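Local coordinates for protein precorrin-6A reductase (PDB 4X7G) that reduces precorrin-6A with NADPH on the way to cobalamin, and is seen here holding a reduced precorrin together with the dinucleotide, at residues 128-133 with 148-153. Sequence-based numbering, arbitrary orientation.
Sequences ARVFLA and HHYLLR. With 3Y8 (3-[(1R,2S,3S,7S,11S,16S,17R,18R,19R)-2,7,12,18-tetrakis(2-hydroxy-2-oxoethyl)-3,13-bis(3-hydroxy-3-oxopropyl)-1,2,5,7,11,17-hexamethyl-17-(3-oxidanyl-3-oxidanylidene-prop-1-enyl)-3,6,8,10,15,16,18,19,21,24-decahydrocorrin-8-yl]propanoic acid), chain C.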
ATOM      1  N   ALA A 128     -17.221  -7.713  19.461  1.00 14.42           N
ATOM      2  CA  ALA A 128     -17.691  -6.937  18.303  1.00 14.53           C
ATOM      3  C   ALA A 128     -17.443  -7.770  17.036  1.00 11.56           C
ATOM      4  O   ALA A 128     -16.973  -8.883  17.131  1.00 13.48           O
ATOM      5  CB  ALA A 128     -16.931  -5.590  18.270  1.00 15.13           C
ATOM      6  N   ARG A 129     -17.771  -7.167  15.888  1.00 12.07           N
ATOM      7  CA  ARG A 129     -17.605  -7.834  14.584  1.00 10.73           C
ATOM      8  C   ARG A 129     -16.723  -6.910  13.743  1.00 10.11           C
ATOM      9  O   ARG A 129     -17.206  -5.925  13.219  1.00 10.82           O
ATOM     10  CB  ARG A 129     -18.947  -8.092  13.955  1.00 11.25           C
ATOM     11  CG  ARG A 129     -19.789  -9.096  14.821  1.00 11.89           C
ATOM     12  CD  ARG A 129     -21.101  -9.456  14.150  1.00 13.24           C
ATOM     13  NE  ARG A 129     -20.953 -10.191  12.922  1.00 12.54           N
ATOM     14  CZ  ARG A 129     -20.766 -11.477  12.809  1.00 13.32           C
ATOM     15  NH1 ARG A 129     -20.611 -12.210  13.884  1.00 13.36           N
ATOM     16  NH2 ARG A 129     -20.625 -12.047  11.618  1.00 13.60           N
ATOM     17  N   VAL A 130     -15.453  -7.226  13.750  1.00 10.30           N
ATOM     18  CA  VAL A 130     -14.444  -6.252  13.280  1.00  9.72           C
ATOM     19  C   VAL A 130     -13.833  -6.646  11.967  1.00 10.55           C
ATOM     20  O   VAL A 130     -13.317  -7.755  11.861  1.00 11.04           O
ATOM     21  CB  VAL A 130     -13.335  -6.182  14.339  1.00 11.19           C
ATOM     22  CG1 VAL A 130     -12.239  -5.180  13.901  1.00 11.65           C
ATOM     23  CG2 VAL A 130     -13.857  -5.854  15.755  1.00 11.56           C
ATOM     24  N   PHE A 131     -13.928  -5.749  10.980  1.00 10.30           N
ATOM     25  CA  PHE A 131     -13.254  -5.968   9.723  1.00 10.24           C
ATOM     26  C   PHE A 131     -11.818  -5.530   9.848  1.00  9.82           C
ATOM     27  O   PHE A 131     -11.563  -4.270   9.980  1.00  9.99           O
ATOM     28  CB  PHE A 131     -13.949  -5.292   8.588  1.00 10.29           C
ATOM     29  CG  PHE A 131     -13.291  -5.477   7.231  1.00 11.21           C
ATOM     30  CD1 PHE A 131     -12.522  -6.579   6.917  1.00 11.00           C
ATOM     31  CD2 PHE A 131     -13.505  -4.517   6.266  1.00 11.81           C
ATOM     32  CE1 PHE A 131     -11.999  -6.741   5.652  1.00 12.48           C
ATOM     33  CE2 PHE A 131     -12.983  -4.680   4.969  1.00 12.72           C
ATOM     34  CZ  PHE A 131     -12.234  -5.815   4.678  1.00 13.26           C
ATOM     35  N   LEU A 132     -10.843  -6.440   9.941  1.00  9.54           N
ATOM     36  CA  LEU A 132      -9.429  -6.112   9.980  1.00 10.46           C
ATOM     37  C   LEU A 132      -8.948  -5.947   8.621  1.00 10.20           C
ATOM     38  O   LEU A 132      -8.348  -6.863   8.036  1.00 11.90           O
ATOM     39  CB  LEU A 132      -8.636  -7.175  10.686  1.00 13.90           C
ATOM     40  CG  LEU A 132      -8.905  -7.440  12.077  1.00 14.56           C
ATOM     41  CD1 LEU A 132      -7.898  -8.499  12.615  1.00 14.06           C
ATOM     42  CD2 LEU A 132      -8.791  -6.201  12.888  1.00 14.85           C
ATOM     43  N   ALA A 133      -9.149  -4.780   8.035  1.00  9.78           N
ATOM     44  CA  ALA A 133      -8.834  -4.525   6.668  1.00 10.36           C
ATOM     45  C   ALA A 133      -7.447  -4.078   6.497  1.00 10.83           C
ATOM     46  O   ALA A 133      -7.141  -3.035   5.925  1.00 12.80           O
ATOM     47  CB  ALA A 133      -9.830  -3.494   6.138  1.00 12.10           C
ATOM     48  N   HIS A 148     -13.141 -10.896  19.925  1.00 13.57           N
ATOM     49  CA  HIS A 148     -14.007 -10.407  18.822  1.00 14.27           C
ATOM     50  C   HIS A 148     -14.183 -11.479  17.759  1.00 13.03           C
ATOM     51  O   HIS A 148     -13.302 -12.333  17.609  1.00 13.49           O
ATOM     52  CB  HIS A 148     -13.387  -9.149  18.236  1.00 13.02           C
ATOM     53  CG  HIS A 148     -13.271  -8.082  19.267  1.00 15.24           C
ATOM     54  ND1 HIS A 148     -14.371  -7.595  19.901  1.00 14.30           N
ATOM     55  CD2 HIS A 148     -12.198  -7.483  19.819  1.00 15.91           C
ATOM     56  CE1 HIS A 148     -13.974  -6.690  20.805  1.00 14.68           C
ATOM     57  NE2 HIS A 148     -12.675  -6.582  20.765  1.00 16.44           N
ATOM     58  N   HIS A 149     -15.237 -11.261  16.966  1.00 12.87           N
ATOM     59  CA  HIS A 149     -15.251 -11.927  15.646  1.00 11.80           C
ATOM     60  C   HIS A 149     -14.515 -11.024  14.638  1.00 11.13           C
ATOM     61  O   HIS A 149     -14.867  -9.829  14.592  1.00 12.30           O
ATOM     62  CB  HIS A 149     -16.679 -12.155  15.167  1.00 12.71           C
ATOM     63  CG  HIS A 149     -16.740 -12.534  13.725  1.00 12.32           C
ATOM     64  ND1 HIS A 149     -16.240 -13.717  13.254  1.00 12.75           N
ATOM     65  CD2 HIS A 149     -17.166 -11.858  12.644  1.00 13.14           C
ATOM     66  CE1 HIS A 149     -16.305 -13.729  11.956  1.00 12.22           C
ATOM     67  NE2 HIS A 149     -16.889 -12.643  11.555  1.00 13.55           N
ATOM     68  N   TYR A 150     -13.609 -11.560  13.915  1.00 11.02           N
ATOM     69  CA  TYR A 150     -12.838 -10.850  12.950  1.00 10.81           C
ATOM     70  C   TYR A 150     -13.167 -11.311  11.538  1.00 10.44           C
ATOM     71  O   TYR A 150     -13.253 -12.537  11.270  1.00 11.89           O
ATOM     72  CB  TYR A 150     -11.361 -10.970  13.190  1.00 10.68           C
ATOM     73  CG  TYR A 150     -10.859 -10.302  14.451  1.00 11.11           C
ATOM     74  CD1 TYR A 150     -10.833  -8.935  14.510  1.00 11.51           C
ATOM     75  CD2 TYR A 150     -10.482 -11.018  15.588  1.00 12.58           C
ATOM     76  CE1 TYR A 150     -10.372  -8.284  15.676  1.00 12.19           C
ATOM     77  CE2 TYR A 150     -10.053 -10.403  16.732  1.00 12.70           C
ATOM     78  CZ  TYR A 150      -9.968  -9.037  16.732  1.00 12.34           C
ATOM     79  OH  TYR A 150      -9.480  -8.339  17.850  1.00 12.86           O
ATOM     80  N   LEU A 151     -13.309 -10.369  10.642  1.00 10.38           N
ATOM     81  CA  LEU A 151     -13.318 -10.604   9.196  1.00  9.61           C
ATOM     82  C   LEU A 151     -11.977 -10.254   8.646  1.00 10.14           C
ATOM     83  O   LEU A 151     -11.502  -9.091   8.919  1.00 11.05           O
ATOM     84  CB  LEU A 151     -14.417  -9.807   8.545  1.00  9.95           C
ATOM     85  CG  LEU A 151     -14.483  -9.847   6.984  1.00 11.81           C
ATOM     86  CD1 LEU A 151     -14.849 -11.260   6.513  1.00 12.75           C
ATOM     87  CD2 LEU A 151     -15.437  -8.857   6.439  1.00 12.44           C
ATOM     88  N   LEU A 152     -11.341 -11.090   7.931  1.00  9.37           N
ATOM     89  CA  LEU A 152     -10.038 -10.886   7.323  1.00 10.31           C
ATOM     90  C   LEU A 152     -10.185 -10.863   5.821  1.00 10.08           C
ATOM     91  O   LEU A 152     -11.151 -11.450   5.266  1.00 10.93           O
ATOM     92  CB  LEU A 152      -9.058 -12.029   7.685  1.00 10.87           C
ATOM     93  CG  LEU A 152      -9.053 -12.432   9.116  1.00 12.93           C
ATOM     94  CD1 LEU A 152      -8.150 -13.580   9.395  1.00 14.99           C
ATOM     95  CD2 LEU A 152      -8.731 -11.270  10.016  1.00 14.35           C
ATOM     96  N   ARG A 153      -9.304 -10.194   5.121  1.00 10.12           N
ATOM     97  CA  ARG A 153      -9.290 -10.179   3.647  1.00 10.86           C
ATOM     98  C   ARG A 153      -7.810 -10.390   3.246  1.00 11.34           C
ATOM     99  O   ARG A 153      -6.991  -9.537   3.531  1.00 11.63           O
ATOM    100  CB  ARG A 153      -9.914  -8.923   3.081  1.00 11.24           C
ATOM    101  CG  ARG A 153      -9.843  -8.888   1.570  1.00 11.94           C
ATOM    102  CD  ARG A 153     -10.966  -8.064   0.949  1.00 12.35           C
ATOM    103  NE  ARG A 153     -10.911  -6.670   1.302  1.00 12.49           N
ATOM    104  CZ  ARG A 153     -11.820  -5.759   0.995  1.00 10.60           C
ATOM    105  NH1 ARG A 153     -11.686  -4.534   1.355  1.00 11.60           N
ATOM    106  NH2 ARG A 153     -12.929  -6.157   0.388  1.00 11.98           N
TER
HETATM  107  C48 3Y8 C 302       2.139  -7.785  -3.462  1.00 12.87           C
HETATM  108  C47 3Y8 C 302       0.067  -7.345  -5.863  1.00 12.90           C
HETATM  109  C43 3Y8 C 302      -3.310  -2.850  -8.452  1.00 16.83           C
HETATM  110  C42 3Y8 C 302      -3.660  -3.508  -7.051  1.00 13.86           C
HETATM  111  C41 3Y8 C 302      -2.860  -2.679  -6.064  1.00 13.64           C
HETATM  112  C38 3Y8 C 302      -2.951  -0.443  -2.850  1.00 15.35           C
HETATM  113  C37 3Y8 C 302      -4.151  -0.958  -3.543  1.00 14.62           C
HETATM  114  C36 3Y8 C 302      -5.612  -2.832  -4.344  1.00 15.60           C
HETATM  115  C35 3Y8 C 302      -5.715  -2.258  -1.267  1.00 12.30           C
HETATM  116  C32 3Y8 C 302      -8.591  -3.739   2.348  1.00 14.08           C
HETATM  117  C31 3Y8 C 302      -7.081  -3.258   2.450  1.00 14.99           C
HETATM  118  C2  3Y8 C 302      -3.668  -3.823   2.269  1.00 12.47           C
HETATM  119  C1  3Y8 C 302      -2.903  -4.838   1.347  1.00 14.09           C
HETATM  120  C4  3Y8 C 302      -4.202  -3.537  -0.048  1.00 12.84           C
HETATM  121  C5  3Y8 C 302      -4.606  -3.042  -1.230  1.00 13.92           C
HETATM  122  C7  3Y8 C 302      -4.212  -2.530  -3.722  1.00 13.63           C
HETATM  123  C8  3Y8 C 302      -3.163  -3.085  -4.625  1.00 12.36           C
HETATM  124  C6  3Y8 C 302      -3.968  -3.228  -2.510  1.00 13.29           C
HETATM  125  C3  3Y8 C 302      -4.805  -3.350   1.344  1.00 12.72           C
HETATM  126  C11 3Y8 C 302      -1.349  -6.349  -3.901  1.00 12.64           C
HETATM  127  C12 3Y8 C 302      -0.155  -7.009  -4.380  1.00 11.28           C
HETATM  128  C13 3Y8 C 302       0.702  -7.260  -3.400  1.00 11.89           C
HETATM  129  C14 3Y8 C 302       0.079  -6.831  -2.160  1.00 11.82           C
HETATM  130  C15 3Y8 C 302       0.662  -6.946  -0.917  1.00 13.46           C
HETATM  131  C16 3Y8 C 302      -0.051  -6.458   0.268  1.00 14.19           C
HETATM  132  C17 3Y8 C 302       0.322  -6.801   1.685  1.00 13.73           C
HETATM  133  C18 3Y8 C 302      -0.801  -6.067   2.484  1.00 13.74           C
HETATM  134  C19 3Y8 C 302      -1.383  -4.961   1.500  1.00 14.37           C
HETATM  135  C20 3Y8 C 302      -3.577  -6.214   1.362  1.00 14.08           C
HETATM  136  C21 3Y8 C 302      -0.610  -8.728  -6.252  1.00 13.75           C
HETATM  137  C24 3Y8 C 302      -2.635  -7.089  -4.283  1.00 13.39           C
HETATM  138  C25 3Y8 C 302      -4.215  -4.456   3.560  1.00 13.55           C
HETATM  139  C26 3Y8 C 302      -2.796  -2.592   2.552  1.00 14.59           C
HETATM  140  O59 3Y8 C 302      -2.718 -10.807   1.798  1.00 16.45           O
HETATM  141  C57 3Y8 C 302      -1.511 -10.387   1.534  1.00 18.01           C
HETATM  142  O58 3Y8 C 302      -0.478 -11.089   1.372  1.00 20.98           O
HETATM  143  C56 3Y8 C 302      -1.345  -8.893   1.602  1.00 15.96           C
HETATM  144  C55 3Y8 C 302       0.101  -8.375   1.885  1.00 15.13           C
HETATM  145  C54 3Y8 C 302       1.717  -6.350   2.049  1.00 14.30           C
HETATM  146  C60 3Y8 C 302      -0.404  -5.380   3.789  1.00 15.00           C
HETATM  147  C61 3Y8 C 302      -0.039  -6.240   4.909  1.00 14.61           C
HETATM  148  O62 3Y8 C 302       0.553  -5.647   5.887  1.00 17.22           O
HETATM  149  O63 3Y8 C 302      -0.326  -7.469   4.929  1.00 14.14           O
HETATM  150  N24 3Y8 C 302      -0.890  -5.411   0.188  1.00 13.18           N
HETATM  151  N23 3Y8 C 302      -1.141  -6.315  -2.477  1.00 12.32           N
HETATM  152  C49 3Y8 C 302       3.117  -6.602  -3.450  1.00 14.30           C
HETATM  153  C50 3Y8 C 302       4.567  -6.930  -3.589  1.00 13.88           C
HETATM  154  O51 3Y8 C 302       4.951  -8.121  -3.620  1.00 14.18           O
HETATM  155  O52 3Y8 C 302       5.317  -5.903  -3.777  1.00 14.02           O
HETATM  156  O23 3Y8 C 302      -1.272  -8.715  -7.310  1.00 16.05           O
HETATM  157  O22 3Y8 C 302      -0.443  -9.664  -5.507  1.00 15.37           O
HETATM  158  C10 3Y8 C 302      -1.339  -4.875  -4.420  1.00 13.34           C
HETATM  159  C9  3Y8 C 302      -2.506  -4.062  -3.976  1.00 12.11           C
HETATM  160  N22 3Y8 C 302      -3.033  -4.185  -2.684  1.00 13.17           N
HETATM  161  O44 3Y8 C 302      -3.972  -1.840  -8.731  1.00 18.13           O
HETATM  162  O45 3Y8 C 302      -2.623  -3.473  -9.149  1.00 19.70           O
HETATM  163  O39 3Y8 C 302      -2.565   0.698  -3.259  1.00 16.16           O
HETATM  164  O40 3Y8 C 302      -2.510  -1.033  -1.867  1.00 16.96           O
HETATM  165  N21 3Y8 C 302      -3.190  -4.333   0.011  1.00 14.15           N
HETATM  166  C27 3Y8 C 302      -3.550  -1.466   3.317  1.00 14.35           C
HETATM  167  O28 3Y8 C 302      -3.555  -1.559   4.551  1.00 17.16           O
HETATM  168  O29 3Y8 C 302      -4.100  -0.561   2.697  1.00 14.81           O
HETATM  169  C30 3Y8 C 302      -6.248  -3.943   1.411  1.00 13.77           C
HETATM  170  O34 3Y8 C 302      -8.749  -4.993   2.588  1.00 16.73           O
HETATM  171  O33 3Y8 C 302      -9.322  -2.757   2.212  1.00 15.65           O
HETATM  172  O   HOH W   1      -7.250  -9.186   6.934  1.00 11.96           O
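The Phe-131 ring and the Arg-153 guanidinium meet nearly at right angles, their planes 78° apart: the ring presents its CZ to one guanidinium face, with Phe-131 CZ 3.6 Å from Arg-153 NH1. Leu-151 O and Arg-153 CB lie in plane at the edge of the same ring, and Ala-133 CB sits over one of its faces, towards the rim. A carboxylate of the bound precorrin lies at the guanidinium edge, where Arg-153 NE donates to O34 over 3.0 Å; NH1 adds weak bonds to O33 and O34. A bend at chi3 (64°) in an otherwise extended chain turns the arginine head to that carboxylate, while NH2 forms a salt bridge with Asp-181 and Phe-176 adds a cation-pi contact.

At the other end, the Arg-129 guanidinium and His-149 ring are only 17° from parallel, His-149 CD2 lying over one guanidinium face, 3.6 Å from Arg-129 CZ. Arg-129 NH2 also bonds to Glu-188 O, and His-149 ND1 and NE2 to Asp-166 and Glu-188, acids likely to ease any like-charge cost. Ala-128 N donates in the ring plane of His-148, 2.9 Å from ND1, which must therefore be the unprotonated nitrogen. On the sheet face of Val-130 and Leu-132, Tyr-150 CD1 packs 3.4 Å from Leu-132 CG.

Strands 129-132 and 149-153 run parallel, joined by bonds such as the nearly straight Val-130 N to His-149 O (2.8 Å). Past the pairing, one water bridges Leu-132 O and Arg-153 N. Both are inner strands of the second Rossmann-type sheet. With Phe-131 cut back to an alanine, a gap is likely to open beside Leu-151 CD2, and the guanidinium would lose the ring at its face. Asp-181 and the precorrin carboxylate probably stabilise the Arg-153 charge, while Phe-131 limits where the flat group can lie.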